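Local coordinates for protein alternansucrase (Leuconostoc mesenteroides, PDB 6HVG) that belongs to glycoside hydrolase family 70, with a TIM-barrel-type domain, a bound calcium ion and flanking repeats of the choline-binding or cell-wall-binding kind, at residues R750-D755 with F1049-A1054; V824-M829 with Q835-G840. All blocks are in the same frame, centred on the assembly; numbering follows the deposited sequence.

Interaction 1: residues R750-D755 with F1049-A1054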
loop_
_atom_site.group_PDB
_atom_site.type_symbol
_atom_site.label_atom_id
_atom_site.label_comp_id
_atom_site.label_asym_id
_atom_site.label_seq_id
_atom_site.Cartn_x
_atom_site.Cartn_y
_atom_site.Cartn_z
ATOM N N ARG A 750 -15.923 -3.035 12.867
ATOM C CA ARG A 750 -14.494 -3.250 12.613
ATOM C C ARG A 750 -14.269 -4.659 12.130
ATOM O O ARG A 750 -15.139 -5.509 12.259
ATOM C CB ARG A 750 -13.641 -3.003 13.881
ATOM C CG ARG A 750 -13.692 -1.570 14.370
ATOM C CD ARG A 750 -12.417 -1.153 15.075
ATOM N NE ARG A 750 -12.191 -1.943 16.281
ATOM C CZ ARG A 750 -11.090 -2.619 16.569
ATOM N NH1 ARG A 750 -10.045 -2.634 15.757
ATOM N NH2 ARG A 750 -11.040 -3.297 17.699
ATOM N N ALA A 751 -13.087 -4.902 11.575
ATOM C CA ALA A 751 -12.723 -6.222 11.097
ATOM C C ALA A 751 -11.250 -6.494 11.330
ATOM O O ALA A 751 -10.499 -5.594 11.684
ATOM C CB ALA A 751 -13.081 -6.344 9.625
ATOM N N HIS A 752 -10.833 -7.735 11.105
ATOM C CA HIS A 752 -9.431 -8.127 11.257
ATOM C C HIS A 752 -8.568 -7.263 10.331
ATOM O O HIS A 752 -7.399 -7.017 10.615
ATOM C CB HIS A 752 -9.240 -9.626 10.943
ATOM C CG HIS A 752 -9.272 -9.959 9.470
ATOM N ND1 HIS A 752 -10.438 -10.232 8.787
ATOM C CD2 HIS A 752 -8.277 -10.057 8.552
ATOM C CE1 HIS A 752 -10.163 -10.483 7.517
ATOM N NE2 HIS A 752 -8.857 -10.384 7.347
ATOM N N ASP A 753 -9.188 -6.807 9.235
ATOM C CA ASP A 753 -8.545 -5.984 8.232
ATOM C C ASP A 753 -9.219 -4.618 8.069
ATOM O O ASP A 753 -9.035 -3.957 7.047
ATOM C CB ASP A 753 -8.532 -6.716 6.880
ATOM C CG ASP A 753 -9.941 -7.010 6.335
ATOM O OD1 ASP A 753 -10.951 -6.760 7.035
ATOM O OD2 ASP A 753 -10.041 -7.492 5.186
ATOM N N TYR A 754 -9.979 -4.178 9.061
ATOM C CA TYR A 754 -10.561 -2.847 8.998
ATOM C C TYR A 754 -10.473 -2.186 10.360
ATOM O O TYR A 754 -10.943 -2.742 11.326
ATOM C CB TYR A 754 -11.992 -2.887 8.469
ATOM C CG TYR A 754 -12.596 -1.513 8.294
ATOM C CD1 TYR A 754 -12.442 -0.797 7.121
ATOM C CD2 TYR A 754 -13.297 -0.923 9.319
ATOM C CE1 TYR A 754 -12.986 0.468 6.972
ATOM C CE2 TYR A 754 -13.843 0.338 9.187
ATOM C CZ TYR A 754 -13.686 1.033 8.016
ATOM O OH TYR A 754 -14.249 2.284 7.945
ATOM N N ASP A 755 -9.859 -0.998 10.390
ATOM C CA ASP A 755 -9.552 -0.248 11.615
ATOM C C ASP A 755 -8.747 -1.038 12.644
ATOM O O ASP A 755 -8.910 -0.840 13.852
ATOM C CB ASP A 755 -10.826 0.310 12.253
ATOM C CG ASP A 755 -11.447 1.433 11.439
ATOM O OD1 ASP A 755 -10.884 1.776 10.385
ATOM O OD2 ASP A 755 -12.499 1.973 11.857
ATOM N N PHE A 1049 -10.856 -13.860 15.421
ATOM C CA PHE A 1049 -9.432 -13.882 15.407
ATOM C C PHE A 1049 -9.006 -12.486 15.129
ATOM O O PHE A 1049 -9.783 -11.663 14.679
ATOM C CB PHE A 1049 -8.899 -14.816 14.317
ATOM C CG PHE A 1049 -9.117 -14.315 12.928
ATOM C CD1 PHE A 1049 -10.343 -14.471 12.300
ATOM C CD2 PHE A 1049 -8.072 -13.698 12.231
ATOM C CE1 PHE A 1049 -10.549 -13.999 11.023
ATOM C CE2 PHE A 1049 -8.267 -13.266 10.956
ATOM C CZ PHE A 1049 -9.505 -13.403 10.342
ATOM N N SER A 1050 -7.746 -12.230 15.408
ATOM C CA SER A 1050 -7.094 -10.968 15.085
ATOM C C SER A 1050 -5.772 -11.293 14.418
ATOM O O SER A 1050 -5.102 -12.251 14.817
ATOM C CB SER A 1050 -6.850 -10.213 16.362
ATOM O OG SER A 1050 -5.808 -9.276 16.217
ATOM N N ASN A 1051 -5.405 -10.530 13.393
ATOM C CA ASN A 1051 -4.115 -10.746 12.730
ATOM C C ASN A 1051 -2.901 -10.516 13.601
ATOM O O ASN A 1051 -1.811 -10.965 13.250
ATOM C CB ASN A 1051 -3.973 -9.863 11.504
ATOM C CG ASN A 1051 -4.710 -10.416 10.312
ATOM O OD1 ASN A 1051 -4.782 -11.636 10.125
ATOM N ND2 ASN A 1051 -5.235 -9.527 9.474
ATOM N N PHE A 1052 -3.084 -9.849 14.739
ATOM C CA PHE A 1052 -1.976 -9.468 15.575
ATOM C C PHE A 1052 -1.840 -10.240 16.869
ATOM O O PHE A 1052 -1.090 -9.854 17.755
ATOM C CB PHE A 1052 -2.052 -7.979 15.769
ATOM C CG PHE A 1052 -2.048 -7.239 14.461
ATOM C CD1 PHE A 1052 -3.198 -7.087 13.737
ATOM C CD2 PHE A 1052 -0.867 -6.774 13.922
ATOM C CE1 PHE A 1052 -3.178 -6.450 12.517
ATOM C CE2 PHE A 1052 -0.841 -6.101 12.722
ATOM C CZ PHE A 1052 -2.002 -5.944 12.015
ATOM N N GLN A 1053 -2.518 -11.379 16.941
ATOM C CA GLN A 1053 -2.352 -12.300 18.049
ATOM C C GLN A 1053 -0.901 -12.730 18.105
ATOM O O GLN A 1053 -0.257 -12.868 17.083
ATOM C CB GLN A 1053 -3.216 -13.543 17.843
ATOM C CG GLN A 1053 -4.720 -13.314 17.993
ATOM C CD GLN A 1053 -5.562 -14.518 17.591
ATOM O OE1 GLN A 1053 -6.619 -14.366 16.976
ATOM N NE2 GLN A 1053 -5.103 -15.717 17.950
ATOM N N ALA A 1054 -0.389 -12.941 19.302
ATOM C CA ALA A 1054 0.907 -13.573 19.482
ATOM C C ALA A 1054 0.845 -15.068 19.156
ATOM O O ALA A 1054 -0.227 -15.667 19.106
ATOM C CB ALA A 1054 1.373 -13.380 20.912
HETATM O O HOH W 1 -6.767 -7.804 13.079
#

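Interaction 2: residues V824-M829 with Q835-G840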
loop_
_atom_site.group_PDB
_atom_site.type_symbol
_atom_site.label_atom_id
_atom_site.label_comp_id
_atom_site.label_asym_id
_atom_site.label_seq_id
_atom_site.Cartn_x
_atom_site.Cartn_y
_atom_site.Cartn_z
ATOM N N VAL A 824 -19.518 -9.460 14.509
ATOM C CA VAL A 824 -18.811 -8.960 15.666
ATOM C C VAL A 824 -17.328 -9.340 15.613
ATOM O O VAL A 824 -16.966 -10.505 15.353
ATOM C CB VAL A 824 -19.415 -9.525 16.961
ATOM C CG1 VAL A 824 -18.665 -8.988 18.168
ATOM C CG2 VAL A 824 -20.892 -9.179 17.059
ATOM N N TYR A 825 -16.477 -8.354 15.868
ATOM C CA TYR A 825 -15.029 -8.524 15.729
ATOM C C TYR A 825 -14.421 -8.924 17.065
ATOM O O TYR A 825 -14.546 -8.211 18.054
ATOM C CB TYR A 825 -14.397 -7.207 15.194
ATOM C CG TYR A 825 -12.880 -7.204 15.089
ATOM C CD1 TYR A 825 -12.196 -8.279 14.546
ATOM C CD2 TYR A 825 -12.122 -6.125 15.548
ATOM C CE1 TYR A 825 -10.808 -8.274 14.462
ATOM C CE2 TYR A 825 -10.739 -6.110 15.452
ATOM C CZ TYR A 825 -10.090 -7.187 14.915
ATOM O OH TYR A 825 -8.722 -7.188 14.841
ATOM N N TYR A 826 -13.734 -10.055 17.063
ATOM C CA TYR A 826 -12.954 -10.530 18.210
ATOM C C TYR A 826 -12.246 -9.421 18.958
ATOM O O TYR A 826 -12.270 -9.385 20.174
ATOM C CB TYR A 826 -11.904 -11.543 17.712
ATOM C CG TYR A 826 -10.821 -11.873 18.710
ATOM C CD1 TYR A 826 -10.987 -12.891 19.653
ATOM C CD2 TYR A 826 -9.644 -11.175 18.719
ATOM C CE1 TYR A 826 -9.974 -13.220 20.536
ATOM C CE2 TYR A 826 -8.633 -11.487 19.603
ATOM C CZ TYR A 826 -8.804 -12.511 20.510
ATOM O OH TYR A 826 -7.784 -12.796 21.384
ATOM N N GLY A 827 -11.608 -8.527 18.214
ATOM C CA GLY A 827 -10.781 -7.460 18.780
ATOM C C GLY A 827 -11.506 -6.314 19.444
ATOM O O GLY A 827 -10.871 -5.471 20.058
ATOM N N ASP A 828 -12.821 -6.269 19.295
ATOM C CA ASP A 828 -13.668 -5.390 20.086
ATOM C C ASP A 828 -14.142 -6.081 21.363
ATOM O O ASP A 828 -14.659 -5.422 22.263
ATOM C CB ASP A 828 -14.892 -4.948 19.271
ATOM C CG ASP A 828 -14.515 -4.084 18.079
ATOM O OD1 ASP A 828 -13.507 -3.348 18.204
ATOM O OD2 ASP A 828 -15.220 -4.162 17.032
ATOM N N MET A 829 -13.984 -7.404 21.427
ATOM C CA MET A 829 -14.387 -8.204 22.583
ATOM C C MET A 829 -13.191 -8.592 23.460
ATOM O O MET A 829 -13.288 -8.583 24.686
ATOM C CB MET A 829 -15.103 -9.469 22.117
ATOM C CG MET A 829 -16.394 -9.210 21.354
ATOM S SD MET A 829 -17.682 -8.561 22.429
ATOM C CE MET A 829 -18.181 -10.071 23.257
ATOM N N GLN A 835 -2.196 -13.462 23.663
ATOM C CA GLN A 835 -2.779 -14.788 23.580
ATOM C C GLN A 835 -4.275 -14.729 23.287
ATOM O O GLN A 835 -4.929 -13.736 23.580
ATOM C CB GLN A 835 -2.517 -15.506 24.900
ATOM C CG GLN A 835 -1.046 -15.777 25.119
ATOM C CD GLN A 835 -0.519 -16.858 24.205
ATOM O OE1 GLN A 835 0.530 -16.710 23.601
ATOM N NE2 GLN A 835 -1.244 -17.963 24.115
ATOM N N TYR A 836 -4.811 -15.798 22.707
ATOM C CA TYR A 836 -6.216 -15.815 22.288
ATOM C C TYR A 836 -7.116 -15.770 23.494
ATOM O O TYR A 836 -7.000 -16.607 24.381
ATOM C CB TYR A 836 -6.536 -17.057 21.449
ATOM C CG TYR A 836 -7.912 -17.028 20.805
ATOM C CD1 TYR A 836 -8.239 -16.079 19.849
ATOM C CD2 TYR A 836 -8.888 -17.948 21.156
ATOM C CE1 TYR A 836 -9.485 -16.054 19.266
ATOM C CE2 TYR A 836 -10.139 -17.934 20.565
ATOM C CZ TYR A 836 -10.431 -16.983 19.626
ATOM O OH TYR A 836 -11.678 -16.960 19.051
ATOM N N MET A 837 -8.001 -14.775 23.527
ATOM C CA MET A 837 -8.933 -14.577 24.631
ATOM C C MET A 837 -8.230 -14.361 25.971
ATOM O O MET A 837 -8.766 -14.715 27.016
ATOM C CB MET A 837 -9.903 -15.761 24.705
ATOM C CG MET A 837 -11.287 -15.417 24.197
ATOM S SD MET A 837 -12.302 -16.881 23.880
ATOM C CE MET A 837 -12.716 -16.402 22.201
ATOM N N GLU A 838 -7.033 -13.776 25.939
ATOM C CA GLU A 838 -6.240 -13.602 27.158
ATOM C C GLU A 838 -6.886 -12.633 28.122
ATOM O O GLU A 838 -6.831 -12.831 29.345
ATOM C CB GLU A 838 -4.823 -13.101 26.850
ATOM C CG GLU A 838 -3.940 -13.016 28.092
ATOM C CD GLU A 838 -2.464 -12.937 27.779
ATOM O OE1 GLU A 838 -2.058 -11.976 27.085
ATOM O OE2 GLU A 838 -1.719 -13.836 28.238
ATOM N N LYS A 839 -7.453 -11.566 27.570
ATOM C CA LYS A 839 -8.033 -10.522 28.371
ATOM C C LYS A 839 -9.138 -9.828 27.596
ATOM O O LYS A 839 -8.924 -9.416 26.480
ATOM C CB LYS A 839 -6.954 -9.512 28.772
ATOM C CG LYS A 839 -7.407 -8.538 29.859
ATOM C CD LYS A 839 -6.420 -7.402 30.068
ATOM C CE LYS A 839 -6.995 -6.345 30.997
ATOM N NZ LYS A 839 -6.132 -5.131 31.022
ATOM N N GLY A 840 -10.318 -9.697 28.201
ATOM C CA GLY A 840 -11.417 -8.964 27.596
ATOM C C GLY A 840 -11.087 -7.498 27.466
ATOM O O GLY A 840 -10.189 -7.005 28.136
#

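Interaction 1: residues R750-D755 with F1049-A1054
H752 is the meeting point of the two loops: F1049 lies over one face of its imidazole and N1051 stands at its edge. The F1049 contact runs through CE2 and CZ, with F1049 CZ 3.6 Å from H752 CG and displaced toward the rim of the imidazole. The ring planes are 35° apart and the centroids 4.9 Å, an oblique aromatic pair. On the opposite face, also near the rim, sits the carboxylate carbon CG of D753, the next residue in the chain. N1051 ND2 approaches H752 CD2 to 3.2 Å in the imidazole plane, its amide turned almost perpendicular to the ring; the amide nitrogen meets a ring carbon here, so this is edge packing and not a hydrogen bond. A chi1 of 76° holds H752 CG between the backbone N and the carbonyl carbon, with the ring lying toward F1049 and N1051. The polar end of the histidine is engaged elsewhere, ND1 being hydrogen-bonded to E1047. The backbones are joined by a water that donates to H752 O (2.7 Å) and accepts from N1051 N (3.1 Å).

Both loops are tightly turned. A751 to Y754 form a type I turn closed by the backbone bond Y754 N to A751 O, 3.0 Å. S1050 to Q1053 form another, stiffened by an ST turn at S1050 OG and by S1050 N bonding Q1053 OE1 at 2.9 Å, in the carbonyl plane and on a lone pair.

The loops follow the parallel strands 745-747 and 1045-1047 of the barrel. Strand 821-825 lies between these two, and its Y825 touches both H752 and S1050; helices 757-766 and 1063-1075 come next along the chain.

Interaction 2: residues V824-M829 with Q835-G840
Y826 and Y836 bring their rings together nearly parallel, 5° between planes, but slid so far apart that they barely overlap; the centroids are 4.9 Å apart. The rings approach along their CE1 margins, though how closely these margins meet is doubtful in the model. At the edge of the Y826 ring, in its plane, lies the backbone N of M837, which donates to Y826 OH at 2.9 Å along an almost straight line (170°). Nearby, M837 CG comes within 4.5 Å of Y826 CE1.

With CG anti to the backbone N (chi1 166°), Y826 extends from the weakly bonded helical turn at about 826-829 to the type II turn Q835-E838, where E838 N bonds Q835 O at 3.2 Å. Farther along, M829 O receives a CA-H...O contact from G840 CA at 3.5 Å, and the same carbonyl is hydrogen-bonded to N844 ND2. Y836 is packed against T1063, V1066 and I1067 of helix 1063-1075.

The two segments belong to the connection from strand 821-825 to helix 844-857 of the barrel. Its chemistry is divided: a phenol oxygen accepts a peptide N-H of the turn, while the M837 side chain supplies apolar packing beside the Y826 ring. The second phenol is employed elsewhere, Y836 OH bonding G1048 O, so the tyrosine pair links this connection to the chain just beyond strand 1045-1047.

How the interactions relate
Interactions 1 and 2 lie 10 Å apart between centres within the same TIM-barrel-type domain. Interaction 1 is the more deeply placed: all its touching residues are buried, and it joins loops following two different strands. Interaction 2, about 27 Å from the chain centre against 17 Å, is also largely buried, but includes partly exposed M837 and G840 and folds one strand-to-helix connection back on itself. Ring and edge packing with a water-mediated link thus serves two strand-end loops, a direct bond a single connection; both border strand 821-825. They touch through a salt bridge from R750 NH2 to D828 OD1 and through packing of F1049 N against Y826 CB.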